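Local coordinates for protein dioxygenase (Pseudomonas brassicacearum, PDB 5V2D) that probably uses a bound iron to split the central double bond of lignin-derived stilbenes with molecular oxygen, as a member of the carotenoid cleavage oxygenase family, at residues F46-I50 against G95-L99; W229-P233 against D290-F294; I253-V257 against F269-L275. All coordinates share one frame; numbering follows the deposited sequence. Where two conformers were deposited one is given.

Contact 1: residues F46-I50 against G95-L99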
loop_
_atom_site.group_PDB
_atom_site.type_symbol
_atom_site.label_atom_id
_atom_site.label_comp_id
_atom_site.label_asym_id
_atom_site.label_seq_id
_atom_site.Cartn_x
_atom_site.Cartn_y
_atom_site.Cartn_z
ATOM N N PHE A 46 -16.464 -17.652 11.882
ATOM C CA PHE A 46 -17.122 -17.012 13.022
ATOM C C PHE A 46 -16.171 -16.912 14.246
ATOM O O PHE A 46 -16.320 -16.012 15.075
ATOM C CB PHE A 46 -18.377 -17.800 13.386
ATOM C CG PHE A 46 -19.308 -17.093 14.325
ATOM C CD1 PHE A 46 -20.243 -16.130 13.850
ATOM C CD2 PHE A 46 -19.246 -17.344 15.712
ATOM C CE1 PHE A 46 -21.042 -15.442 14.775
ATOM C CE2 PHE A 46 -20.069 -16.646 16.614
ATOM C CZ PHE A 46 -20.958 -15.711 16.154
ATOM N N ASP A 47 -15.263 -17.876 14.360
ATOM C CA ASP A 47 -14.342 -17.896 15.488
ATOM C C ASP A 47 -13.067 -18.584 15.078
ATOM O O ASP A 47 -13.071 -19.673 14.441
ATOM C CB ASP A 47 -14.954 -18.688 16.698
ATOM C CG ASP A 47 -14.133 -18.475 17.989
ATOM O OD1 ASP A 47 -13.991 -17.307 18.465
ATOM O OD2 ASP A 47 -13.675 -19.489 18.465
ATOM N N LEU A 48 -11.956 -17.923 15.368
ATOM C CA LEU A 48 -10.659 -18.422 14.912
ATOM C C LEU A 48 -9.924 -19.063 16.084
ATOM O O LEU A 48 -9.975 -18.522 17.162
ATOM C CB LEU A 48 -9.879 -17.319 14.290
ATOM C CG LEU A 48 -10.452 -16.765 12.974
ATOM C CD1 LEU A 48 -9.834 -15.448 12.588
ATOM C CD2 LEU A 48 -10.268 -17.728 11.803
ATOM N N GLU A 49 -9.260 -20.173 15.836
ATOM C CA GLU A 49 -8.404 -20.846 16.831
ATOM C C GLU A 49 -7.214 -19.977 17.140
ATOM O O GLU A 49 -6.560 -19.453 16.190
ATOM C CB GLU A 49 -7.765 -22.126 16.293
ATOM C CG GLU A 49 -8.672 -23.297 16.115
ATOM C CD GLU A 49 -7.895 -24.590 15.835
ATOM O OE1 GLU A 49 -7.568 -24.792 14.648
ATOM O OE2 GLU A 49 -7.538 -25.351 16.822
ATOM N N ILE A 50 -6.838 -19.880 18.421
ATOM C CA ILE A 50 -5.722 -19.084 18.837
ATOM C C ILE A 50 -4.743 -19.907 19.667
ATOM O O ILE A 50 -5.155 -20.544 20.619
ATOM C CB ILE A 50 -6.218 -17.905 19.686
ATOM C CG1 ILE A 50 -7.266 -17.098 18.899
ATOM C CG2 ILE A 50 -5.057 -16.982 20.131
ATOM C CD1 ILE A 50 -7.768 -15.945 19.714
ATOM N N GLY A 95 -10.800 -11.260 23.464
ATOM C CA GLY A 95 -10.067 -12.485 23.299
ATOM C C GLY A 95 -10.488 -13.412 22.185
ATOM O O GLY A 95 -9.916 -14.480 22.046
ATOM N N LYS A 96 -11.493 -13.003 21.400
ATOM C CA LYS A 96 -11.986 -13.788 20.273
ATOM C C LYS A 96 -11.804 -12.998 18.970
ATOM O O LYS A 96 -11.864 -11.794 18.952
ATOM C CB LYS A 96 -13.434 -14.102 20.443
ATOM C CG LYS A 96 -13.660 -15.023 21.665
ATOM C CD LYS A 96 -15.134 -15.411 21.793
ATOM C CE LYS A 96 -15.348 -16.863 22.318
ATOM N NZ LYS A 96 -15.152 -18.059 21.361
ATOM N N VAL A 97 -11.486 -13.750 17.917
ATOM C CA VAL A 97 -11.257 -13.110 16.597
ATOM C C VAL A 97 -12.158 -13.812 15.590
ATOM O O VAL A 97 -12.257 -15.066 15.593
ATOM C CB VAL A 97 -9.807 -13.198 16.141
ATOM C CG1 VAL A 97 -9.611 -12.345 14.929
ATOM C CG2 VAL A 97 -8.900 -12.680 17.205
ATOM N N SER A 98 -12.828 -13.015 14.788
ATOM C CA SER A 98 -13.587 -13.520 13.637
ATOM C C SER A 98 -13.084 -12.896 12.323
ATOM O O SER A 98 -12.332 -11.928 12.372
ATOM C CB SER A 98 -15.060 -13.254 13.825
ATOM O OG SER A 98 -15.276 -11.858 13.897
ATOM N N LEU A 99 -13.450 -13.499 11.187
ATOM C CA LEU A 99 -12.941 -13.030 9.894
ATOM C C LEU A 99 -14.112 -12.962 8.919
ATOM O O LEU A 99 -14.966 -13.875 8.860
ATOM C CB LEU A 99 -11.918 -13.964 9.354
ATOM C CG LEU A 99 -11.441 -13.768 7.921
ATOM C CD1 LEU A 99 -10.751 -12.452 7.682
ATOM C CD2 LEU A 99 -10.535 -14.954 7.617
HETATM O O HOH W 1 -11.242 -16.680 18.474
#

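Contact 2: residues W229-P233 against D290-F294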
loop_
_atom_site.group_PDB
_atom_site.type_symbol
_atom_site.label_atom_id
_atom_site.label_comp_id
_atom_site.label_asym_id
_atom_site.label_seq_id
_atom_site.Cartn_x
_atom_site.Cartn_y
_atom_site.Cartn_z
ATOM N N TRP A 229 -4.787 22.992 -5.792
ATOM C CA TRP A 229 -4.511 22.474 -7.140
ATOM C C TRP A 229 -3.253 23.128 -7.661
ATOM O O TRP A 229 -3.118 24.333 -7.557
ATOM C CB TRP A 229 -5.646 22.836 -8.100
ATOM C CG TRP A 229 -6.912 22.085 -7.786
ATOM C CD1 TRP A 229 -7.773 22.334 -6.760
ATOM C CD2 TRP A 229 -7.458 20.966 -8.516
ATOM N NE1 TRP A 229 -8.803 21.445 -6.785
ATOM C CE2 TRP A 229 -8.672 20.620 -7.883
ATOM C CE3 TRP A 229 -7.057 20.268 -9.650
ATOM C CZ2 TRP A 229 -9.466 19.558 -8.301
ATOM C CZ3 TRP A 229 -7.861 19.231 -10.094
ATOM C CH2 TRP A 229 -9.060 18.875 -9.419
ATOM N N PHE A 230 -2.339 22.356 -8.228
ATOM C CA PHE A 230 -1.164 22.928 -8.863
ATOM C C PHE A 230 -0.683 21.970 -9.927
ATOM O O PHE A 230 -1.387 20.990 -10.214
ATOM C CB PHE A 230 -0.098 23.239 -7.815
ATOM C CG PHE A 230 0.438 22.042 -7.027
ATOM C CD1 PHE A 230 1.705 21.557 -7.287
ATOM C CD2 PHE A 230 -0.298 21.497 -5.973
ATOM C CE1 PHE A 230 2.259 20.509 -6.528
ATOM C CE2 PHE A 230 0.193 20.416 -5.249
ATOM C CZ PHE A 230 1.500 19.931 -5.522
ATOM N N GLN A 231 0.462 22.246 -10.550
ATOM C CA GLN A 231 0.934 21.405 -11.610
ATOM C C GLN A 231 2.373 21.013 -11.420
ATOM O O GLN A 231 3.236 21.813 -11.018
ATOM C CB GLN A 231 0.778 22.121 -12.946
ATOM C CG GLN A 231 -0.679 22.414 -13.270
ATOM C CD GLN A 231 -0.894 22.431 -14.723
ATOM O OE1 GLN A 231 0.026 22.702 -15.505
ATOM N NE2 GLN A 231 -2.094 22.125 -15.125
ATOM N N ALA A 232 2.659 19.764 -11.724
ATOM C CA ALA A 232 4.015 19.277 -11.777
ATOM C C ALA A 232 4.589 19.626 -13.146
ATOM O O ALA A 232 3.830 19.890 -14.085
ATOM C CB ALA A 232 4.012 17.766 -11.623
ATOM N N PRO A 233 5.919 19.529 -13.289
ATOM C CA PRO A 233 6.548 19.799 -14.586
ATOM C C PRO A 233 6.333 18.665 -15.574
ATOM O O PRO A 233 6.572 18.861 -16.739
ATOM C CB PRO A 233 8.026 20.002 -14.236
ATOM C CG PRO A 233 8.224 19.239 -12.948
ATOM C CD PRO A 233 6.923 19.412 -12.200
ATOM N N ASP A 290 2.660 28.833 -3.340
ATOM C CA ASP A 290 3.557 28.543 -2.233
ATOM C C ASP A 290 4.361 27.245 -2.466
ATOM O O ASP A 290 5.272 26.938 -1.666
ATOM C CB ASP A 290 2.757 28.383 -0.941
ATOM C CG ASP A 290 1.854 29.639 -0.581
ATOM O OD1 ASP A 290 2.357 30.736 -0.758
ATOM O OD2 ASP A 290 0.637 29.567 -0.171
ATOM N N VAL A 291 4.060 26.499 -3.533
ATOM C CA VAL A 291 4.731 25.242 -3.742
ATOM C C VAL A 291 6.203 25.454 -3.966
ATOM O O VAL A 291 6.549 26.328 -4.701
ATOM C CB VAL A 291 4.161 24.486 -4.958
ATOM C CG1 VAL A 291 5.025 23.249 -5.277
ATOM C CG2 VAL A 291 2.733 24.082 -4.683
ATOM N N ARG A 292 7.064 24.677 -3.329
ATOM C CA ARG A 292 8.503 24.689 -3.617
ATOM C C ARG A 292 8.946 23.323 -4.075
ATOM O O ARG A 292 8.494 22.301 -3.511
ATOM C CB ARG A 292 9.306 25.020 -2.371
ATOM C CG ARG A 292 9.262 26.523 -2.015
ATOM C CD ARG A 292 10.306 27.285 -2.870
ATOM N NE ARG A 292 11.589 26.729 -2.465
ATOM C CZ ARG A 292 12.144 27.000 -1.296
ATOM N NH1 ARG A 292 11.567 27.847 -0.408
ATOM N NH2 ARG A 292 13.261 26.385 -1.019
ATOM N N TRP A 293 9.879 23.275 -5.026
ATOM C CA TRP A 293 10.365 22.010 -5.600
ATOM C C TRP A 293 11.770 21.670 -5.150
ATOM O O TRP A 293 12.652 22.567 -5.068
ATOM C CB TRP A 293 10.302 22.108 -7.109
ATOM C CG TRP A 293 8.842 22.119 -7.585
ATOM C CD1 TRP A 293 8.069 23.231 -7.826
ATOM C CD2 TRP A 293 8.017 20.995 -7.843
ATOM N NE1 TRP A 293 6.833 22.854 -8.206
ATOM C CE2 TRP A 293 6.761 21.492 -8.242
ATOM C CE3 TRP A 293 8.214 19.605 -7.789
ATOM C CZ2 TRP A 293 5.687 20.653 -8.604
ATOM C CZ3 TRP A 293 7.118 18.760 -8.162
ATOM C CH2 TRP A 293 5.901 19.303 -8.546
ATOM N N PHE A 294 12.005 20.410 -4.813
ATOM C CA PHE A 294 13.331 19.982 -4.441
ATOM C C PHE A 294 13.665 18.773 -5.294
ATOM O O PHE A 294 12.757 17.980 -5.666
ATOM C CB PHE A 294 13.400 19.593 -3.003
ATOM C CG PHE A 294 13.231 20.740 -2.036
ATOM C CD1 PHE A 294 14.342 21.339 -1.447
ATOM C CD2 PHE A 294 11.946 21.182 -1.704
ATOM C CE1 PHE A 294 14.187 22.383 -0.560
ATOM C CE2 PHE A 294 11.738 22.265 -0.879
ATOM C CZ PHE A 294 12.869 22.853 -0.249
#

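Contact 3: residues I253-V257 against F269-L275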
loop_
_atom_site.group_PDB
_atom_site.type_symbol
_atom_site.label_atom_id
_atom_site.label_comp_id
_atom_site.label_asym_id
_atom_site.label_seq_id
_atom_site.Cartn_x
_atom_site.Cartn_y
_atom_site.Cartn_z
ATOM N N ILE A 253 7.918 9.994 -8.246
ATOM C CA ILE A 253 8.767 8.878 -8.627
ATOM C C ILE A 253 9.080 9.020 -10.143
ATOM O O ILE A 253 8.185 9.435 -10.905
ATOM C CB ILE A 253 8.007 7.580 -8.360
ATOM C CG1 ILE A 253 7.747 7.426 -6.847
ATOM C CG2 ILE A 253 8.768 6.362 -8.872
ATOM C CD1 ILE A 253 6.654 6.396 -6.519
ATOM N N PRO A 254 10.324 8.711 -10.575
ATOM C CA PRO A 254 10.653 8.869 -11.999
ATOM C C PRO A 254 10.026 7.832 -12.948
ATOM O O PRO A 254 10.720 7.287 -13.826
ATOM C CB PRO A 254 12.209 8.716 -12.061
ATOM C CG PRO A 254 12.678 8.691 -10.693
ATOM C CD PRO A 254 11.509 8.427 -9.755
ATOM N N LEU A 255 8.738 7.600 -12.798
ATOM C CA LEU A 255 7.932 6.767 -13.649
ATOM C C LEU A 255 6.978 7.731 -14.353
ATOM O O LEU A 255 6.060 8.278 -13.676
ATOM C CB LEU A 255 7.098 5.815 -12.802
ATOM C CG LEU A 255 7.811 4.607 -12.278
ATOM C CD1 LEU A 255 6.962 3.860 -11.274
ATOM C CD2 LEU A 255 8.237 3.658 -13.407
ATOM N N THR A 256 7.135 7.927 -15.672
ATOM C CA THR A 256 6.352 8.936 -16.408
ATOM C C THR A 256 5.308 8.350 -17.297
ATOM O O THR A 256 5.398 7.195 -17.706
ATOM C CB THR A 256 7.262 9.871 -17.266
ATOM O OG1 THR A 256 8.101 9.092 -18.125
ATOM C CG2 THR A 256 8.154 10.635 -16.353
ATOM N N VAL A 257 4.316 9.160 -17.623
ATOM C CA VAL A 257 3.177 8.682 -18.383
ATOM C C VAL A 257 3.243 9.222 -19.801
ATOM O O VAL A 257 3.545 10.363 -19.994
ATOM C CB VAL A 257 1.899 9.191 -17.766
ATOM C CG1 VAL A 257 0.667 8.638 -18.467
ATOM C CG2 VAL A 257 1.846 8.804 -16.315
ATOM N N PHE A 269 3.107 3.576 -17.301
ATOM C CA PHE A 269 4.310 4.253 -16.841
ATOM C C PHE A 269 5.576 3.663 -17.497
ATOM O O PHE A 269 5.610 2.482 -17.824
ATOM C CB PHE A 269 4.508 4.020 -15.323
ATOM C CG PHE A 269 3.454 4.658 -14.462
ATOM C CD1 PHE A 269 3.432 6.025 -14.277
ATOM C CD2 PHE A 269 2.493 3.892 -13.856
ATOM C CE1 PHE A 269 2.467 6.611 -13.457
ATOM C CE2 PHE A 269 1.509 4.461 -13.049
ATOM C CZ PHE A 269 1.499 5.828 -12.871
ATOM N N GLN A 270 6.608 4.487 -17.534
ATOM C CA GLN A 270 7.936 4.086 -17.981
ATOM C C GLN A 270 9.026 4.698 -17.111
ATOM O O GLN A 270 9.069 5.903 -16.907
ATOM C CB GLN A 270 8.109 4.602 -19.437
ATOM C CG GLN A 270 9.386 4.106 -20.109
ATOM C CD GLN A 270 9.561 4.674 -21.499
ATOM O OE1 GLN A 270 9.915 5.842 -21.663
ATOM N NE2 GLN A 270 9.281 3.877 -22.463
ATOM N N TRP A 271 9.936 3.889 -16.642
ATOM C CA TRP A 271 11.075 4.387 -15.839
ATOM C C TRP A 271 12.013 5.243 -16.666
ATOM O O TRP A 271 12.292 4.891 -17.801
ATOM C CB TRP A 271 11.830 3.210 -15.292
ATOM C CG TRP A 271 12.973 3.576 -14.411
ATOM C CD1 TRP A 271 14.299 3.524 -14.725
ATOM C CD2 TRP A 271 12.883 3.991 -13.078
ATOM N NE1 TRP A 271 15.030 3.912 -13.673
ATOM C CE2 TRP A 271 14.195 4.200 -12.629
ATOM C CE3 TRP A 271 11.797 4.188 -12.181
ATOM C CZ2 TRP A 271 14.483 4.603 -11.320
ATOM C CZ3 TRP A 271 12.105 4.607 -10.876
ATOM C CH2 TRP A 271 13.422 4.820 -10.476
ATOM N N GLN A 272 12.428 6.362 -16.085
ATOM C CA GLN A 272 13.353 7.335 -16.679
ATOM C C GLN A 272 14.583 7.336 -15.772
ATOM O O GLN A 272 14.532 7.813 -14.674
ATOM C CB GLN A 272 12.736 8.696 -16.738
ATOM C CG GLN A 272 11.368 8.744 -17.430
ATOM C CD GLN A 272 11.384 8.160 -18.839
ATOM O OE1 GLN A 272 12.262 8.451 -19.530
ATOM N NE2 GLN A 272 10.443 7.315 -19.210
ATOM N N PRO A 273 15.681 6.698 -16.203
ATOM C CA PRO A 273 16.849 6.575 -15.330
ATOM C C PRO A 273 17.702 7.850 -15.138
ATOM O O PRO A 273 18.585 7.878 -14.340
ATOM C CB PRO A 273 17.690 5.502 -16.047
ATOM C CG PRO A 273 17.376 5.726 -17.489
ATOM C CD PRO A 273 15.895 5.999 -17.486
ATOM N N ASP A 274 17.382 8.910 -15.838
ATOM C CA ASP A 274 18.168 10.147 -15.841
ATOM C C ASP A 274 17.273 11.316 -15.431
ATOM O O ASP A 274 17.451 12.428 -15.864
ATOM C CB ASP A 274 18.706 10.369 -17.279
ATOM C CG ASP A 274 17.604 10.375 -18.321
ATOM O OD1 ASP A 274 16.392 9.960 -18.042
ATOM O OD2 ASP A 274 17.956 10.801 -19.439
ATOM N N LEU A 275 16.267 11.049 -14.616
ATOM C CA LEU A 275 15.307 12.059 -14.143
ATOM C C LEU A 275 15.443 12.122 -12.624
ATOM O O LEU A 275 15.262 11.118 -11.951
ATOM C CB LEU A 275 13.897 11.606 -14.387
ATOM C CG LEU A 275 12.862 12.405 -15.102
ATOM C CD1 LEU A 275 11.498 11.902 -14.625
ATOM C CD2 LEU A 275 13.006 13.904 -15.048
#

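Contact 1: residues F46-I50 against G95-L99
Residues 46-50 slant past strand 96-103, their end-to-end direction turned 128° from that of 95-99, and the closest CA atoms are those of Asp47 and Ser98, 4.8 Å apart. A single direct backbone hydrogen bond joins the two segments, from Leu48 N to Val97 O at 2.9 Å, with a bent N-H that makes 139° at the hydrogen. The same oxygen also receives a CA-H contact from Asp47. Where a regular antiparallel pair would add a return bond, a water intervenes instead: it accepts from Val97 N at 3.0 Å and sits within hydrogen-bonding distance of both Leu48 O and Asp47 OD1, with more acceptors in reach than it has protons. Asp47 starts out pointing away from the strand, yet its extended first torsion (chi1 -168°) swings the carboxylate back. OD1 then meets Lys96 NZ at 3.2 Å in a salt bridge whose hydrogen bond is weak. The lysine chain bends at chi3 and chi4 and curls round this oxygen, so that CB through CE all lie close to it. Both residues are exposed, so solvent probably screens the pair. Buried Val97 touches two aliphatic partners, one with each methyl: CG1 meets Leu48 CD1 at 3.9 Å, while CG2 faces Ile50 CD1. Leu48 CD1 also reaches Leu99 CB, and Ile50 CD1 rests on Gly95 O. Ile484 from strand 482-486 touches Leu48, Ile50 and Val97. The loop thus passes from strand 43-45, at the edge of one sheet, to strand 50-52, at the edge of the next, a crossing between neighbouring blades of the beta-propeller characteristic of this family.

Contact 2: residues W229-P233 against D290-F294
Phe230 and Val291 mark the nearest approach of two chain segments that run in roughly the same direction without pairing: their CA atoms are 8.1 Å apart, the gap widens to 9.3 Å between those of Ala232 and Trp293, and no hydrogen bond crosses. Side chains fill the space. Phe230 takes the crowded position, CG lying between the backbone N and the carbonyl carbon (chi1 62°), and this turns its ring toward Val291. The valine comes in at about a right angle and lays CG2 over one ring face, a CH-pi contact of 3.9 Å to the centroid, 17° off the normal. At the ring's edge, near its plane, Phe230 CE1 meets Trp293 CZ2 at 4.0 Å. Strands 224-231 and 292-298 are the outermost strands of two successive four-stranded antiparallel sheets, so this is apolar packing between the outer edges of adjacent propeller blades. The indole of Trp293 spans the gap with its six-membered ring foremost. Pro233 places CD over one face of that ring, 4.1 Å from the centroid, in a second CH-pi contact. Ala232 CA approaches Trp293 CH2 at 3.7 Å, and Gln231 O comes obliquely to Trp293 CZ2 at 3.6 Å. Gln231 CB points away from the other segment, and its NE2 is hydrogen-bonded to Asp212 OD2. Outside the two segments, Phe250 meets the Phe230 ring edge-to-face, while Leu278 of strand 276-283 touches both Pro233 and Trp293.

Contact 3: residues I253-V257 against F269-L275
A bend at chi2 (-55°) folds the Gln272 side chain back toward Gln270 and across Thr256, while an extended chi1 (-177°) in Trp271 carries the indole alongside Pro254, whose CB lies over one ring face and whose CG is 3.9 Å from Trp271 CH2. Trp271 ends the second strand of a short antiparallel ribbon, 255-257 with 269-271, inserted in the connection between propeller-blade strands 247-252 and 276-283; Gln272 follows it. Thr256 and Gln270 form its hydrogen-bonded pair, and beyond it Gln272 N bonds Pro254 O at 3.0 Å. Gln270 O is gripped twice, from opposite faces of its plane, by Thr256 N at 3.1 Å and Gln272 NE2 at 3.0 Å. The same NE2 donates to a lone pair of Gln270 OE1, 2.9 Å away and in both amide planes. A leucine in place of Gln272 has no side-chain N-H to give, which would probably leave Gln270 O with one donor fewer and the Gln270 amide freer to turn. Pro254 centres an inverse gamma turn; Asp299 takes the indole N-H. Leu275 CD1 meets Thr256 CG2 tip to tip. Val257 CG2 packs on Phe269 CE1, and Leu255 CD2 touches the indole edge in its plane, 3.8 Å from Trp271 CE3.

All three contacts are partly buried, but they join different levels of the fold. Contact 1 lies across the chain's centre from the others, about 45 Å from contact 3 between centres, and mixes a solvent-facing ion pair and water with a more buried aliphatic side. Contact 2 is mainly apolar and bridges two blades with no hydrogen bond between its segments, whereas contact 3 is a local ribbon built on backbone bonds and a buttressing glutamine. Contacts 2 and 3 are neighbours, their nearest atoms about 7 Å apart, and the ribbon is an insertion in the blade that supplies 290-294. In contact 3 the side chain of Ile253 is about 9 Å from the bound iron.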